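Capsular polysaccharide export system protein KpsC (Thermosulfurimonas dismutans, PDB 6MGB) is a glycosyltransferase of the GT-B clan that probably adds beta-linked Kdo sugars, from a CMP-activated donor, to the glycolipid anchor of the bacterial capsule. Local coordinates at residues R241-S246 against I261-P266; V159-Q164 against E183-A188. All blocks are in the same frame, centred on the assembly; numbering follows the deposited sequence.

Contact 1: residues R241-S246 against I261-P266; sequences RIYTVS and ICFGMP
Ile261 is the main bump of this contact: its CD1 methyl settles in a hollow between the ring of Tyr243 and the aliphatic run of Arg241. The methyl lies over one face of the phenol, a CH-pi contact 3.9 Å from CD1 to the Tyr243 ring centroid, and touches Arg241 CD at 3.7 Å. Phe263 meets the same phenol at its edge, CE1 standing 3.5 Å from Tyr243 CD2. Tyr243 has CG anti to its carbonyl carbon (chi1 -72°), which lays the ring alongside Ile261 on one face of the sheet, and its hydroxyl is hydrogen-bonded to Asn192 ND2; on the other face, Thr244 CG2 and Cys262 SG pair loosely. With an alanine at Tyr243, the Ile261 methyl and the Phe263 edge would probably lose the wall they rest on, and Asn192 its hydroxyl partner. Strands 241-244 and 259-262 are parallel neighbours joined through helix 248-255, a right-handed beta-alpha-beta crossover of the Rossmann-like GT-B domain. Ile261 N donates to Ile242 O at 2.9 Å, Thr244 N to Ile261 O, and Phe263 N to Thr244 O. Beyond the bridged strands Gly264 N donates to Val245 O at 2.8 Å, bent to 134°. Pro266 CB packs on Ser246 CB at 4.1 Å. Ser246 OG bonds to Gln164 and Ser170, its side chain about 7 Å (nearest atoms) from bound CMP. Backbone bonds thus set the register, while apolar groups fill the Tyr243 face.

Contact 2: residues V159-Q164 against E183-A188; sequences VLLIDQ and EMYFAA. With C5P (cytidine-5'-monophosphate), chain D.
Leu161 is the knob that strand 159-162 pushes against helix 183-188, a helix covering one face of the parallel sheet in the Rossmann-like, nucleotide-binding domain of this GT-B fold. The short segments run almost antiparallel, at 175°, with their axes 9.9 Å apart. The packing between them is apolar. Leu161 forks onto the helix: CD1 meets the CB of Ala188 at 3.9 Å, while CD2 lies against Tyr185, as close to its CA as to CD1 at the ring edge. Those two helix residues are three apart in sequence, so the two methyls straddle nearly one turn. Met184 has CG anti to its backbone N (chi1 -178°) and runs extended until it bends at its last torsion, bringing CE 3.8 Å from Ile162 O and more loosely beside Leu161 CB. Polar interactions gather at the end of the strand, away from the helix. Both carboxylate oxygens of Asp163 accept backbone N-H groups, from Leu214 and Ala215, joining the 213-215 loop to the strand end; a weak bond from Gln164 N to Asp163 OD1, 2.9 Å, adds to this. Gln164 NE2 is also bonded to Asp168. Ligand contacts form the third group. In the conformer described, one of two deposited, Ile162 CG2 touches the cytosine of the bound CMP, and Gln164 CG approaches the phosphate oxygen O1P. Ser247, Gln248, Glu252, His202 and Lys200 also bond the nucleotide. The cytosine amino group is gripped by the main chain: N4 donates to Asp163 O at 2.9 Å, with an angle of 152° at the hydrogen.

From the N terminus, the chain first builds most of the other sheet, then enters the six-stranded parallel sheet at strand 158-162. Contact 2 closes the first loop, where helix 180-191 folds back over that strand after the short helix 169-172. The chain then adds strands 196-200 and 224-226 on one side before returning to lay strand 241-244 on the other side of 158-162. Contact 1 closes a second loop, through helix 248-255. The loops follow in series, neither nested nor crossed, yet the centres of the two contacts lie about 8 Å apart. Backbone bonding between strands 158-162 and 241-244 joins them, and Met184 SD also packs on Thr244 N, tying helix 180-191 to both strands.

Contact 1: residues R241-S246 against I261-P266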
loop_
_atom_site.group_PDB
_atom_site.type_symbol
_atom_site.label_atom_id
_atom_site.label_comp_id
_atom_site.label_asym_id
_atom_site.label_seq_id
_atom_site.Cartn_x
_atom_site.Cartn_y
_atom_site.Cartn_z
ATOM N N ARG A 241 -12.468 -10.337 12.164
ATOM C CA ARG A 241 -12.598 -8.895 12.319
ATOM C C ARG A 241 -11.220 -8.283 12.518
ATOM O O ARG A 241 -10.477 -8.700 13.413
ATOM C CB ARG A 241 -13.513 -8.570 13.504
ATOM C CG ARG A 241 -13.636 -7.097 13.829
ATOM C CD ARG A 241 -14.684 -6.873 14.907
ATOM N NE ARG A 241 -16.043 -7.017 14.392
ATOM C CZ ARG A 241 -17.138 -6.989 15.147
ATOM N NH1 ARG A 241 -17.042 -6.830 16.460
ATOM N NH2 ARG A 241 -18.332 -7.124 14.588
ATOM N N ILE A 242 -10.888 -7.290 11.694
ATOM C CA ILE A 242 -9.577 -6.652 11.701
ATOM C C ILE A 242 -9.754 -5.170 11.998
ATOM O O ILE A 242 -10.696 -4.538 11.508
ATOM C CB ILE A 242 -8.844 -6.846 10.356
ATOM C CG1 ILE A 242 -8.895 -8.311 9.911
ATOM C CG2 ILE A 242 -7.403 -6.373 10.458
ATOM C CD1 ILE A 242 -8.306 -9.293 10.902
ATOM N N TYR A 243 -8.840 -4.620 12.795
ATOM C CA TYR A 243 -8.811 -3.198 13.117
ATOM C C TYR A 243 -7.543 -2.577 12.548
ATOM O O TYR A 243 -6.445 -3.102 12.761
ATOM C CB TYR A 243 -8.861 -2.972 14.630
ATOM C CG TYR A 243 -10.202 -3.255 15.269
ATOM C CD1 TYR A 243 -10.605 -4.556 15.537
ATOM C CD2 TYR A 243 -11.054 -2.218 15.625
ATOM C CE1 TYR A 243 -11.827 -4.817 16.128
ATOM C CE2 TYR A 243 -12.276 -2.470 16.216
ATOM C CZ TYR A 243 -12.657 -3.769 16.466
ATOM O OH TYR A 243 -13.874 -4.019 17.054
ATOM N N THR A 244 -7.693 -1.460 11.835
ATOM C CA THR A 244 -6.556 -0.787 11.222
ATOM C C THR A 244 -6.832 0.707 11.132
ATOM O O THR A 244 -7.986 1.139 11.056
ATOM C CB THR A 244 -6.255 -1.344 9.821
ATOM O OG1 THR A 244 -5.000 -0.833 9.355
ATOM C CG2 THR A 244 -7.355 -0.965 8.829
ATOM N N VAL A 245 -5.755 1.492 11.144
ATOM C CA VAL A 245 -5.841 2.928 10.901
ATOM C C VAL A 245 -5.756 3.158 9.399
ATOM O O VAL A 245 -6.719 3.621 8.777
ATOM C CB VAL A 245 -4.733 3.702 11.646
ATOM C CG1 VAL A 245 -4.761 5.180 11.259
ATOM C CG2 VAL A 245 -4.891 3.549 13.154
ATOM N N SER A 246 -4.600 2.822 8.802
ATOM C CA SER A 246 -4.405 3.068 7.376
ATOM C C SER A 246 -3.462 2.069 6.706
ATOM O O SER A 246 -2.966 2.357 5.609
ATOM C CB SER A 246 -3.850 4.483 7.158
ATOM O OG SER A 246 -2.565 4.613 7.743
ATOM N N ILE A 261 -12.291 -2.768 9.939
ATOM C CA ILE A 261 -12.751 -1.560 10.613
ATOM C C ILE A 261 -11.624 -0.539 10.517
ATOM O O ILE A 261 -10.560 -0.713 11.120
ATOM C CB ILE A 261 -13.143 -1.846 12.070
ATOM C CG1 ILE A 261 -14.130 -3.019 12.118
ATOM C CG2 ILE A 261 -13.749 -0.603 12.709
ATOM C CD1 ILE A 261 -14.501 -3.477 13.509
ATOM N N CYS A 262 -11.857 0.524 9.748
ATOM C CA CYS A 262 -10.839 1.522 9.444
ATOM C C CYS A 262 -11.036 2.753 10.315
ATOM O O CYS A 262 -12.134 3.317 10.364
ATOM C CB CYS A 262 -10.895 1.924 7.969
ATOM S SG CYS A 262 -10.528 0.605 6.804
ATOM N N PHE A 263 -9.964 3.177 10.984
ATOM C CA PHE A 263 -9.992 4.386 11.795
ATOM C C PHE A 263 -9.359 5.583 11.100
ATOM O O PHE A 263 -9.555 6.718 11.553
ATOM C CB PHE A 263 -9.300 4.126 13.136
ATOM C CG PHE A 263 -10.106 3.258 14.053
ATOM C CD1 PHE A 263 -10.361 1.936 13.726
ATOM C CD2 PHE A 263 -10.634 3.766 15.223
ATOM C CE1 PHE A 263 -11.115 1.137 14.555
ATOM C CE2 PHE A 263 -11.383 2.969 16.058
ATOM C CZ PHE A 263 -11.625 1.652 15.724
ATOM N N GLY A 264 -8.600 5.353 10.029
ATOM C CA GLY A 264 -8.238 6.386 9.089
ATOM C C GLY A 264 -8.983 6.225 7.775
ATOM O O GLY A 264 -9.955 5.477 7.664
ATOM N N MET A 265 -8.499 6.944 6.761
ATOM C CA MET A 265 -9.082 6.911 5.421
ATOM C C MET A 265 -8.021 6.458 4.422
ATOM O O MET A 265 -7.534 7.253 3.607
ATOM C CB MET A 265 -9.649 8.277 5.042
ATOM C CG MET A 265 -10.333 8.343 3.677
ATOM S SD MET A 265 -11.711 7.195 3.445
ATOM C CE MET A 265 -12.776 7.624 4.821
ATOM N N PRO A 266 -7.633 5.177 4.465
ATOM C CA PRO A 266 -6.675 4.661 3.477
ATOM C C PRO A 266 -7.269 4.560 2.079
ATOM O O PRO A 266 -8.441 4.883 1.869
ATOM C CB PRO A 266 -6.306 3.282 4.037
ATOM C CG PRO A 266 -7.484 2.883 4.860
ATOM C CD PRO A 266 -8.003 4.158 5.462
#

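Contact 2: residues V159-Q164 against E183-A188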
loop_
_atom_site.group_PDB
_atom_site.type_symbol
_atom_site.label_atom_id
_atom_site.label_comp_id
_atom_site.label_asym_id
_atom_site.label_seq_id
_atom_site.Cartn_x
_atom_site.Cartn_y
_atom_site.Cartn_z
ATOM N N VAL A 159 -9.905 -10.867 17.990
ATOM C CA VAL A 159 -9.795 -9.858 16.946
ATOM C C VAL A 159 -8.327 -9.478 16.796
ATOM O O VAL A 159 -7.502 -9.733 17.675
ATOM C CB VAL A 159 -10.653 -8.608 17.243
ATOM C CG1 VAL A 159 -12.107 -9.004 17.468
ATOM C CG2 VAL A 159 -10.115 -7.847 18.449
ATOM N N LEU A 160 -8.008 -8.854 15.664
ATOM C CA LEU A 160 -6.638 -8.492 15.326
ATOM C C LEU A 160 -6.537 -6.990 15.105
ATOM O O LEU A 160 -7.326 -6.415 14.347
ATOM C CB LEU A 160 -6.163 -9.232 14.071
ATOM C CG LEU A 160 -4.703 -8.985 13.676
ATOM C CD1 LEU A 160 -3.756 -9.503 14.750
ATOM C CD2 LEU A 160 -4.393 -9.627 12.334
ATOM N N LEU A 161 -5.568 -6.364 15.767
ATOM C CA LEU A 161 -5.234 -4.960 15.559
ATOM C C LEU A 161 -3.921 -4.880 14.789
ATOM O O LEU A 161 -2.952 -5.560 15.138
ATOM C CB LEU A 161 -5.113 -4.218 16.895
ATOM C CG LEU A 161 -6.405 -3.787 17.601
ATOM C CD1 LEU A 161 -7.434 -4.907 17.662
ATOM C CD2 LEU A 161 -6.079 -3.299 19.004
ATOM N N ILE A 162 -3.898 -4.055 13.746
ATOM C CA ILE A 162 -2.727 -3.902 12.888
ATOM C C ILE A 162 -1.947 -2.682 13.358
ATOM O O ILE A 162 -2.485 -1.572 13.418
ATOM C CB ILE A 162 -3.131 -3.766 11.410
ATOM C CG1 ILE A 162 -3.892 -5.016 10.954
ATOM C CG2 ILE A 162 -1.895 -3.537 10.533
ATOM C CD1 ILE A 162 -4.484 -4.911 9.563
ATOM N N ASP A 163 -0.675 -2.887 13.692
ATOM C CA ASP A 163 0.200 -1.781 14.046
ATOM C C ASP A 163 0.955 -1.318 12.805
ATOM O O ASP A 163 1.099 -2.054 11.826
ATOM C CB ASP A 163 1.185 -2.191 15.146
ATOM C CG ASP A 163 1.808 -0.996 15.851
ATOM O OD1 ASP A 163 1.261 0.121 15.738
ATOM O OD2 ASP A 163 2.848 -1.170 16.523
ATOM N N GLN A 164 1.433 -0.077 12.851
ATOM C CA GLN A 164 2.138 0.527 11.730
ATOM C C GLN A 164 3.448 1.131 12.223
ATOM O O GLN A 164 3.754 1.120 13.421
ATOM C CB GLN A 164 1.257 1.573 11.038
ATOM C CG GLN A 164 0.123 0.951 10.243
ATOM C CD GLN A 164 -0.897 1.968 9.777
ATOM O OE1 GLN A 164 -2.041 1.972 10.233
ATOM N NE2 GLN A 164 -0.490 2.836 8.859
ATOM N N GLU A 183 -7.116 5.256 20.369
ATOM C CA GLU A 183 -8.568 5.165 20.245
ATOM C C GLU A 183 -8.980 3.834 19.631
ATOM O O GLU A 183 -9.949 3.208 20.076
ATOM C CB GLU A 183 -9.087 6.330 19.400
ATOM C CG GLU A 183 -10.603 6.401 19.298
ATOM C CD GLU A 183 -11.073 7.551 18.429
ATOM O OE1 GLU A 183 -10.277 8.038 17.598
ATOM O OE2 GLU A 183 -12.239 7.970 18.578
ATOM N N MET A 184 -8.253 3.386 18.605
ATOM C CA MET A 184 -8.564 2.107 17.976
ATOM C C MET A 184 -8.487 0.968 18.981
ATOM O O MET A 184 -9.335 0.067 18.980
ATOM C CB MET A 184 -7.606 1.852 16.813
ATOM C CG MET A 184 -7.875 0.566 16.055
ATOM S SD MET A 184 -6.777 0.356 14.642
ATOM C CE MET A 184 -5.242 -0.047 15.465
ATOM N N TYR A 185 -7.472 0.988 19.845
ATOM C CA TYR A 185 -7.312 -0.076 20.827
ATOM C C TYR A 185 -8.503 -0.131 21.774
ATOM O O TYR A 185 -9.140 -1.179 21.932
ATOM C CB TYR A 185 -6.015 0.130 21.606
ATOM C CG TYR A 185 -5.900 -0.748 22.825
ATOM C CD1 TYR A 185 -5.626 -2.102 22.702
ATOM C CD2 TYR A 185 -6.068 -0.225 24.100
ATOM C CE1 TYR A 185 -5.520 -2.912 23.815
ATOM C CE2 TYR A 185 -5.964 -1.026 25.220
ATOM C CZ TYR A 185 -5.690 -2.370 25.070
ATOM O OH TYR A 185 -5.586 -3.177 26.180
ATOM N N PHE A 186 -8.829 0.995 22.408
ATOM C CA PHE A 186 -9.887 0.983 23.411
ATOM C C PHE A 186 -11.260 0.822 22.775
ATOM O O PHE A 186 -12.185 0.317 23.422
ATOM C CB PHE A 186 -9.814 2.255 24.255
ATOM C CG PHE A 186 -8.645 2.275 25.196
ATOM C CD1 PHE A 186 -8.656 1.495 26.341
ATOM C CD2 PHE A 186 -7.532 3.053 24.933
ATOM C CE1 PHE A 186 -7.584 1.496 27.209
ATOM C CE2 PHE A 186 -6.453 3.060 25.801
ATOM C CZ PHE A 186 -6.481 2.278 26.939
ATOM N N ALA A 187 -11.413 1.227 21.513
ATOM C CA ALA A 187 -12.649 0.939 20.795
ATOM C C ALA A 187 -12.811 -0.559 20.568
ATOM O O ALA A 187 -13.918 -1.097 20.690
ATOM C CB ALA A 187 -12.675 1.689 19.464
ATOM N N ALA A 188 -11.717 -1.251 20.238
ATOM C CA ALA A 188 -11.782 -2.699 20.074
ATOM C C ALA A 188 -12.123 -3.384 21.391
ATOM O O ALA A 188 -12.934 -4.316 21.421
ATOM C CB ALA A 188 -10.456 -3.223 19.523
HETATM O O3P C5P D . 0.928 -0.131 4.826
HETATM P P C5P D . 1.940 -0.775 5.745
HETATM O O1P C5P D . 1.450 -0.645 7.184
HETATM O O2P C5P D . 3.380 -0.304 5.678
HETATM O "O5'" C5P D . 1.916 -2.325 5.388
HETATM C "C5'" C5P D . 2.687 -2.853 4.320
HETATM C "C4'" C5P D . 2.583 -4.356 4.281
HETATM O "O4'" C5P D . 3.340 -4.912 5.387
HETATM C "C3'" C5P D . 1.180 -4.917 4.468
HETATM O "O3'" C5P D . 0.441 -4.952 3.259
HETATM C "C2'" C5P D . 1.440 -6.299 5.056
HETATM O "O2'" C5P D . 1.768 -7.237 4.041
HETATM C "C1'" C5P D . 2.679 -6.043 5.914
HETATM N N1 C5P D . 2.328 -5.762 7.327
HETATM C C2 C5P D . 2.461 -6.831 8.368
HETATM N N3 C5P D . 2.102 -6.534 9.799
HETATM C C4 C5P D . 1.629 -5.207 10.184
HETATM C C5 C5P D . 1.497 -4.144 9.148
HETATM C C6 C5P D . 1.856 -4.442 7.718
HETATM O O2 C5P D . 2.844 -7.906 8.063
HETATM N N4 C5P D . 1.279 -4.919 11.572
#